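Local coordinates for protein fimbrin (Schizosaccharomyces pombe, PDB 1RT8) that binds and cross-links actin filaments, and takes part in cell polarity, cytokinesis, mating and spore formation, at residues L200-P212 and A222-C234. Sequence-based numbering, arbitrary orientation.
Sequences LNQLAPELCSRAP and AEQVLQNAEKLDC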
loop_
_atom_site.group_PDB
_atom_site.type_symbol
_atom_site.label_atom_id
_atom_site.label_comp_id
_atom_site.label_asym_id
_atom_site.label_seq_id
_atom_site.Cartn_x
_atom_site.Cartn_y
_atom_site.Cartn_z
ATOM N N LEU A 200 -8.279 22.222 -18.402
ATOM C CA LEU A 200 -7.849 21.796 -19.728
ATOM C C LEU A 200 -7.392 22.975 -20.600
ATOM O O LEU A 200 -6.436 22.861 -21.370
ATOM C CB LEU A 200 -8.980 21.039 -20.423
ATOM C CG LEU A 200 -9.369 19.706 -19.782
ATOM C CD1 LEU A 200 -10.365 18.983 -20.683
ATOM C CD2 LEU A 200 -8.128 18.849 -19.581
ATOM N N ASN A 201 -8.081 24.105 -20.478
ATOM C CA ASN A 201 -7.724 25.289 -21.251
ATOM C C ASN A 201 -6.418 25.881 -20.730
ATOM O O ASN A 201 -5.652 26.488 -21.475
ATOM C CB ASN A 201 -8.846 26.330 -21.169
ATOM C CG ASN A 201 -8.432 27.677 -21.731
ATOM O OD1 ASN A 201 -8.046 28.582 -20.987
ATOM N ND2 ASN A 201 -8.493 27.811 -23.052
ATOM N N GLN A 202 -6.166 25.696 -19.442
ATOM C CA GLN A 202 -4.953 26.209 -18.834
ATOM C C GLN A 202 -3.782 25.312 -19.228
ATOM O O GLN A 202 -2.692 25.798 -19.505
ATOM C CB GLN A 202 -5.120 26.251 -17.312
ATOM C CG GLN A 202 -3.995 26.929 -16.548
ATOM C CD GLN A 202 -3.705 28.339 -17.035
ATOM O OE1 GLN A 202 -4.617 29.143 -17.244
ATOM N NE2 GLN A 202 -2.426 28.648 -17.203
ATOM N N LEU A 203 -4.021 24.003 -19.278
ATOM C CA LEU A 203 -2.978 23.041 -19.634
ATOM C C LEU A 203 -2.584 23.045 -21.111
ATOM O O LEU A 203 -1.415 22.850 -21.443
ATOM C CB LEU A 203 -3.405 21.620 -19.253
ATOM C CG LEU A 203 -3.519 21.241 -17.776
ATOM C CD1 LEU A 203 -3.874 19.769 -17.692
ATOM C CD2 LEU A 203 -2.206 21.524 -17.037
ATOM N N ALA A 204 -3.557 23.252 -21.992
ATOM C CA ALA A 204 -3.296 23.263 -23.433
ATOM C C ALA A 204 -4.207 24.259 -24.155
ATOM O O ALA A 204 -5.145 23.867 -24.850
ATOM C CB ALA A 204 -3.502 21.863 -23.998
ATOM N N PRO A 205 -3.924 25.563 -24.017
ATOM C CA PRO A 205 -4.720 26.624 -24.651
ATOM C C PRO A 205 -4.980 26.409 -26.137
ATOM O O PRO A 205 -5.967 26.910 -26.679
ATOM C CB PRO A 205 -3.884 27.880 -24.409
ATOM C CG PRO A 205 -3.133 27.558 -23.147
ATOM C CD PRO A 205 -2.727 26.127 -23.367
ATOM N N GLU A 206 -4.100 25.652 -26.786
ATOM C CA GLU A 206 -4.191 25.397 -28.222
ATOM C C GLU A 206 -5.228 24.381 -28.709
ATOM O O GLU A 206 -5.634 24.431 -29.868
ATOM C CB GLU A 206 -2.811 24.988 -28.750
ATOM C CG GLU A 206 -1.725 26.053 -28.591
ATOM C CD GLU A 206 -1.921 27.249 -29.514
ATOM O OE1 GLU A 206 -1.954 27.053 -30.749
ATOM O OE2 GLU A 206 -2.036 28.387 -29.005
ATOM N N LEU A 207 -5.657 23.464 -27.848
ATOM C CA LEU A 207 -6.639 22.460 -28.263
ATOM C C LEU A 207 -7.934 22.539 -27.469
ATOM O O LEU A 207 -8.978 22.089 -27.932
ATOM C CB LEU A 207 -6.069 21.046 -28.109
ATOM C CG LEU A 207 -4.765 20.667 -28.812
ATOM C CD1 LEU A 207 -3.600 21.412 -28.184
ATOM C CD2 LEU A 207 -4.551 19.165 -28.690
ATOM N N CYS A 208 -7.862 23.102 -26.269
ATOM C CA CYS A 208 -9.038 23.209 -25.412
ATOM C C CYS A 208 -9.373 24.656 -25.077
ATOM O O CYS A 208 -8.547 25.389 -24.533
ATOM C CB CYS A 208 -8.804 22.416 -24.125
ATOM S SG CYS A 208 -8.251 20.713 -24.418
ATOM N N SER A 209 -10.598 25.053 -25.404
ATOM C CA SER A 209 -11.072 26.411 -25.162
ATOM C C SER A 209 -12.041 26.446 -23.985
ATOM O O SER A 209 -12.372 25.406 -23.411
ATOM C CB SER A 209 -11.772 26.941 -26.414
ATOM O OG SER A 209 -12.292 28.242 -26.201
ATOM N N ARG A 210 -12.496 27.646 -23.631
ATOM C CA ARG A 210 -13.436 27.809 -22.529
ATOM C C ARG A 210 -14.875 27.834 -23.042
ATOM O O ARG A 210 -15.803 28.161 -22.301
ATOM C CB ARG A 210 -13.138 29.094 -21.740
ATOM C CG ARG A 210 -11.859 29.053 -20.888
ATOM C CD ARG A 210 -11.774 30.265 -19.939
ATOM N NE ARG A 210 -10.598 30.221 -19.067
ATOM C CZ ARG A 210 -10.373 31.059 -18.053
ATOM N NH1 ARG A 210 -11.235 32.020 -17.768
ATOM N NH2 ARG A 210 -9.280 30.934 -17.311
ATOM N N ALA A 211 -15.062 27.469 -24.307
ATOM C CA ALA A 211 -16.393 27.458 -24.911
ATOM C C ALA A 211 -17.419 26.618 -24.136
ATOM O O ALA A 211 -18.583 26.998 -24.036
ATOM C CB ALA A 211 -16.306 26.971 -26.358
ATOM N N PRO A 212 -17.007 25.459 -23.587
ATOM C CA PRO A 212 -17.971 24.642 -22.842
ATOM C C PRO A 212 -18.638 25.419 -21.702
ATOM O O PRO A 212 -19.765 25.122 -21.303
ATOM C CB PRO A 212 -17.117 23.482 -22.334
ATOM C CG PRO A 212 -16.102 23.330 -23.425
ATOM C CD PRO A 212 -15.716 24.760 -23.706
ATOM N N ALA A 222 -20.515 18.315 -19.945
ATOM C CA ALA A 222 -19.672 17.217 -19.481
ATOM C C ALA A 222 -19.126 16.424 -20.659
ATOM O O ALA A 222 -17.978 15.988 -20.643
ATOM C CB ALA A 222 -20.467 16.295 -18.568
ATOM N N GLU A 223 -19.963 16.231 -21.674
ATOM C CA GLU A 223 -19.558 15.493 -22.864
ATOM C C GLU A 223 -18.525 16.290 -23.646
ATOM O O GLU A 223 -17.548 15.734 -24.145
ATOM C CB GLU A 223 -20.774 15.207 -23.745
ATOM C CG GLU A 223 -20.437 14.583 -25.085
ATOM C CD GLU A 223 -19.642 13.298 -24.952
ATOM O OE1 GLU A 223 -20.083 12.401 -24.199
ATOM O OE2 GLU A 223 -18.584 13.183 -25.610
ATOM N N GLN A 224 -18.742 17.596 -23.743
ATOM C CA GLN A 224 -17.825 18.467 -24.457
ATOM C C GLN A 224 -16.482 18.492 -23.752
ATOM O O GLN A 224 -15.441 18.552 -24.401
ATOM C CB GLN A 224 -18.398 19.891 -24.552
ATOM C CG GLN A 224 -19.471 20.049 -25.623
ATOM C CD GLN A 224 -20.257 21.354 -25.520
ATOM O OE1 GLN A 224 -19.751 22.371 -25.045
ATOM N NE2 GLN A 224 -21.498 21.327 -25.990
ATOM N N VAL A 225 -16.505 18.441 -22.421
ATOM C CA VAL A 225 -15.270 18.453 -21.641
ATOM C C VAL A 225 -14.460 17.200 -21.922
ATOM O O VAL A 225 -13.231 17.258 -22.049
ATOM C CB VAL A 225 -15.545 18.502 -20.110
ATOM C CG1 VAL A 225 -14.300 18.038 -19.331
ATOM C CG2 VAL A 225 -15.920 19.921 -19.690
ATOM N N LEU A 226 -15.149 16.066 -22.002
ATOM C CA LEU A 226 -14.479 14.802 -22.247
ATOM C C LEU A 226 -13.988 14.709 -23.684
ATOM O O LEU A 226 -13.046 13.971 -23.970
ATOM C CB LEU A 226 -15.405 13.631 -21.907
ATOM C CG LEU A 226 -15.697 13.500 -20.408
ATOM C CD1 LEU A 226 -16.675 12.353 -20.158
ATOM C CD2 LEU A 226 -14.399 13.276 -19.656
ATOM N N GLN A 227 -14.622 15.458 -24.588
ATOM C CA GLN A 227 -14.184 15.459 -25.979
ATOM C C GLN A 227 -12.894 16.271 -26.016
ATOM O O GLN A 227 -11.986 15.972 -26.789
ATOM C CB GLN A 227 -15.239 16.080 -26.902
ATOM C CG GLN A 227 -16.573 15.348 -26.910
ATOM C CD GLN A 227 -17.407 15.655 -28.145
ATOM O OE1 GLN A 227 -17.417 16.781 -28.638
ATOM N NE2 GLN A 227 -18.119 14.653 -28.641
ATOM N N ASN A 228 -12.815 17.298 -25.169
ATOM C CA ASN A 228 -11.606 18.117 -25.084
ATOM C C ASN A 228 -10.504 17.297 -24.429
ATOM O O ASN A 228 -9.317 17.597 -24.574
ATOM C CB ASN A 228 -11.838 19.381 -24.245
ATOM C CG ASN A 228 -12.321 20.557 -25.073
ATOM O OD1 ASN A 228 -11.890 20.748 -26.216
ATOM N ND2 ASN A 228 -13.203 21.365 -24.492
ATOM N N ALA A 229 -10.910 16.265 -23.694
ATOM C CA ALA A 229 -9.962 15.391 -23.016
ATOM C C ALA A 229 -9.286 14.470 -24.028
ATOM O O ALA A 229 -8.099 14.174 -23.906
ATOM C CB ALA A 229 -10.682 14.565 -21.945
ATOM N N GLU A 230 -10.041 14.032 -25.032
ATOM C CA GLU A 230 -9.503 13.139 -26.055
ATOM C C GLU A 230 -8.402 13.797 -26.877
ATOM O O GLU A 230 -7.525 13.118 -27.408
ATOM C CB GLU A 230 -10.625 12.646 -26.978
ATOM C CG GLU A 230 -11.476 11.545 -26.357
ATOM C CD GLU A 230 -12.664 11.134 -27.216
ATOM O OE1 GLU A 230 -13.620 11.932 -27.354
ATOM O OE2 GLU A 230 -12.641 10.001 -27.753
ATOM N N LYS A 231 -8.442 15.122 -26.979
ATOM C CA LYS A 231 -7.422 15.836 -27.738
ATOM C C LYS A 231 -6.052 15.640 -27.087
ATOM O O LYS A 231 -5.019 15.745 -27.747
ATOM C CB LYS A 231 -7.765 17.326 -27.820
ATOM C CG LYS A 231 -9.079 17.616 -28.532
ATOM C CD LYS A 231 -9.290 19.112 -28.740
ATOM C CE LYS A 231 -10.655 19.402 -29.360
ATOM N NZ LYS A 231 -10.846 20.848 -29.708
ATOM N N LEU A 232 -6.051 15.341 -25.792
ATOM C CA LEU A 232 -4.806 15.126 -25.059
ATOM C C LEU A 232 -4.654 13.635 -24.758
ATOM O O LEU A 232 -3.719 13.221 -24.072
ATOM C CB LEU A 232 -4.829 15.911 -23.744
ATOM C CG LEU A 232 -5.369 17.345 -23.794
ATOM C CD1 LEU A 232 -5.410 17.922 -22.387
ATOM C CD2 LEU A 232 -4.497 18.204 -24.704
ATOM N N ASP A 233 -5.581 12.843 -25.293
ATOM C CA ASP A 233 -5.605 11.402 -25.081
ATOM C C ASP A 233 -5.828 11.111 -23.594
ATOM O O ASP A 233 -5.284 10.145 -23.046
ATOM C CB ASP A 233 -4.296 10.767 -25.558
ATOM C CG ASP A 233 -4.325 9.249 -25.487
ATOM O OD1 ASP A 233 -5.321 8.650 -25.947
ATOM O OD2 ASP A 233 -3.351 8.655 -24.977
ATOM N N CYS A 234 -6.634 11.951 -22.944
ATOM C CA CYS A 234 -6.925 11.779 -21.523
ATOM C C CYS A 234 -8.394 11.507 -21.215
ATOM O O CYS A 234 -8.858 11.782 -20.104
ATOM C CB CYS A 234 -6.476 13.003 -20.728
ATOM S SG CYS A 234 -4.696 13.186 -20.564
#
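The backbones come closest where the CA of Cys-208 lies 5.7 Å from the CA of Asn-228, as the end of helix 194-203 and the loop after it run along the last turns of helix 218-230. Both segments belong to the second calponin-homology domain, an all-helical fold, within the first actin-binding region. Leu-200 points at helix 218-230. Its CD1 rests on the backbone at Val-225 O (3.6 Å) and beside Asn-228 CB, while CD2 meets Leu-232 CD1 at 4.0 Å. The other methyl of Leu-232, CD2, sits against Ala-204 CB (3.9 Å) and Leu-207 CD2. Leu-258 of helix 248-261 also packs on Leu-200. Cys-208 lays SG against Asn-228, 3.3 Å from its backbone O and next to its CB. In Asn-228 chi1 is -90°, with CG beside the backbone N, and the amide reaches toward Pro-212. There ND2 comes 3.7 Å from Pro-212 CG, and CG faces Cys-208 CB. An alanine in place of Asn-228 would keep CB against Cys-208 and Leu-200 but would probably open a gap beside Pro-212 and Cys-208 CB. One turn earlier, Gln-224 OE1 touches Pro-212 CA, though its hydrogen bond goes to Thr-215. The loop is braced from its own side as well: Asn-201 ND2 donates to Cys-208 O in the carbonyl plane, on a lone pair. After helix 218-230 the chain turns through a Schellman motif, with positive phi at Asp-233. Lys-231, two residues before Asp-233, runs antiparallel to the Leu-207 side chain, CB to CD2 at 3.8 Å. Its extended chain brings NZ to Leu-207 O, a 2.9 Å hydrogen bond with a C=O...N angle of 162°.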